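Local coordinates for cell division control protein 73 (Saccharomyces cerevisiae, PDB 3V46) that serves as a subunit of the PAF1 complex in transcription elongation and, through its Ras-like C-terminal domain, promotes association of that complex with chromatin, at residues 27-32 against 48-53. Numbering follows the deposited sequence.
Sequences LTVANI and PSVPNG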
loop_
_atom_site.group_PDB
_atom_site.type_symbol
_atom_site.label_atom_id
_atom_site.label_comp_id
_atom_site.label_asym_id
_atom_site.label_seq_id
_atom_site.Cartn_x
_atom_site.Cartn_y
_atom_site.Cartn_z
ATOM N N LEU A 27 -5.157 -4.816 -6.096
ATOM C CA LEU A 27 -5.458 -3.542 -5.436
ATOM C C LEU A 27 -4.771 -2.395 -6.177
ATOM O O LEU A 27 -3.580 -2.465 -6.473
ATOM C CB LEU A 27 -5.003 -3.538 -3.974
ATOM C CG LEU A 27 -5.796 -4.396 -2.992
ATOM C CD1 LEU A 27 -5.145 -4.386 -1.612
ATOM C CD2 LEU A 27 -7.229 -3.908 -2.899
ATOM N N THR A 28 -5.548 -1.360 -6.500
ATOM C CA THR A 28 -5.029 -0.177 -7.180
ATOM C C THR A 28 -5.671 1.063 -6.568
ATOM O O THR A 28 -6.548 0.946 -5.717
ATOM C CB THR A 28 -5.384 -0.197 -8.654
ATOM O OG1 THR A 28 -6.780 0.088 -8.799
ATOM C CG2 THR A 28 -5.084 -1.564 -9.267
ATOM N N VAL A 29 -5.266 2.254 -6.997
ATOM C CA VAL A 29 -5.923 3.460 -6.474
ATOM C C VAL A 29 -7.420 3.465 -6.778
ATOM O O VAL A 29 -8.178 4.156 -6.105
ATOM C CB VAL A 29 -5.311 4.797 -6.979
ATOM C CG1 VAL A 29 -3.970 5.047 -6.344
ATOM C CG2 VAL A 29 -5.235 4.835 -8.512
ATOM N N ALA A 30 -7.852 2.701 -7.777
ATOM C CA ALA A 30 -9.265 2.711 -8.155
ATOM C C ALA A 30 -10.158 1.984 -7.163
ATOM O O ALA A 30 -11.339 2.322 -7.049
ATOM C CB ALA A 30 -9.466 2.157 -9.559
ATOM N N ASN A 31 -9.614 0.995 -6.446
ATOM C CA ASN A 31 -10.430 0.210 -5.516
ATOM C C ASN A 31 -9.939 0.220 -4.075
ATOM O O ASN A 31 -10.522 -0.430 -3.208
ATOM C CB ASN A 31 -10.607 -1.239 -6.004
ATOM C CG ASN A 31 -9.332 -2.063 -5.905
ATOM O OD1 ASN A 31 -8.252 -1.542 -5.685
ATOM N ND2 ASN A 31 -9.463 -3.367 -6.094
ATOM N N ILE A 32 -8.891 0.985 -3.799
ATOM C CA ILE A 32 -8.289 0.952 -2.477
ATOM C C ILE A 32 -9.163 1.594 -1.405
ATOM O O ILE A 32 -9.159 1.157 -0.274
ATOM C CB ILE A 32 -6.872 1.581 -2.486
ATOM C CG1 ILE A 32 -6.122 1.238 -1.195
ATOM C CG2 ILE A 32 -6.944 3.091 -2.696
ATOM C CD1 ILE A 32 -5.792 -0.222 -1.025
ATOM N N PRO A 48 -14.621 3.335 -11.582
ATOM C CA PRO A 48 -14.091 4.518 -12.267
ATOM C C PRO A 48 -12.591 4.678 -12.069
ATOM O O PRO A 48 -12.083 4.502 -10.955
ATOM C CB PRO A 48 -14.819 5.678 -11.582
ATOM C CG PRO A 48 -16.061 5.088 -11.021
ATOM C CD PRO A 48 -15.738 3.668 -10.678
ATOM N N SER A 49 -11.882 5.019 -13.137
ATOM C CA SER A 49 -10.466 5.321 -13.005
ATOM C C SER A 49 -10.304 6.626 -12.214
ATOM O O SER A 49 -11.241 7.422 -12.099
ATOM C CB SER A 49 -9.800 5.416 -14.380
ATOM O OG SER A 49 -10.339 6.489 -15.126
ATOM N N VAL A 50 -9.117 6.815 -11.649
ATOM C CA VAL A 50 -8.797 7.990 -10.854
ATOM C C VAL A 50 -7.810 8.819 -11.683
ATOM O O VAL A 50 -6.620 8.563 -11.668
ATOM C CB VAL A 50 -8.168 7.567 -9.503
ATOM C CG1 VAL A 50 -7.924 8.772 -8.603
ATOM C CG2 VAL A 50 -9.056 6.552 -8.795
ATOM N N PRO A 51 -8.314 9.794 -12.456
ATOM C CA PRO A 51 -7.494 10.525 -13.434
ATOM C C PRO A 51 -6.114 10.999 -12.947
ATOM O O PRO A 51 -5.135 10.845 -13.683
ATOM C CB PRO A 51 -8.382 11.717 -13.793
ATOM C CG PRO A 51 -9.765 11.178 -13.669
ATOM C CD PRO A 51 -9.730 10.201 -12.519
ATOM N N ASN A 52 -6.032 11.568 -11.749
ATOM C CA ASN A 52 -4.760 12.082 -11.241
ATOM C C ASN A 52 -3.937 11.041 -10.461
ATOM O O ASN A 52 -2.831 11.320 -10.004
ATOM C CB ASN A 52 -4.997 13.310 -10.360
ATOM C CG ASN A 52 -5.950 13.039 -9.202
ATOM O OD1 ASN A 52 -6.497 11.941 -9.059
ATOM N ND2 ASN A 52 -6.146 14.051 -8.358
ATOM N N GLY A 53 -4.484 9.847 -10.309
ATOM C CA GLY A 53 -3.773 8.774 -9.629
ATOM C C GLY A 53 -3.605 8.978 -8.137
ATOM O O GLY A 53 -2.748 8.360 -7.514
HETATM O O HOH W 1 -12.729 4.289 -8.345
#
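V29, V50 and A30 carry this meeting of two loops, one leading into helix 32-38 and the other the last part of the connection from that helix to strand 54-59 at the edge of the sheet. It illustrates how chain segments without regular structure can be joined by methyl groups and a single water, with no direct hydrogen bond between them. V29 spreads its two branches over the second loop. CG1, anti to the carbonyl carbon (chi1 -72°), reaches G53 O at 3.7 Å, while CG2 lies against the branch point of V50, 4.1 Å from V50 CB. In return, V50 lays CG2 over the backbone of the first loop, where that methyl rests 3.7 Å from V29 O and 3.9 Å from A30 CA. V50 also touches V55 of strand 54-59 and V29 touches I19, which ties the apolar patch to the rest of the Ras-like domain. Beside the valines the A30 methyl packs on a carbonyl, with CB 3.8 Å from P48 O. The polar link is a water that donates to both A30 O and P48 O, each at 2.7 Å. Each loop has its own internal brace. N31 OD1 accepts a nearly straight bond from T28 N (2.8 Å, 174°), T28 OG1 takes the N-H of A30 in an ST turn, and V50 to G53 form a type I turn closed by G53 N to V50 O. Cohesion between the loops therefore rests on dispersion and one bridging water that uses both its protons to link two carbonyls, which could not hydrogen-bond to each other directly.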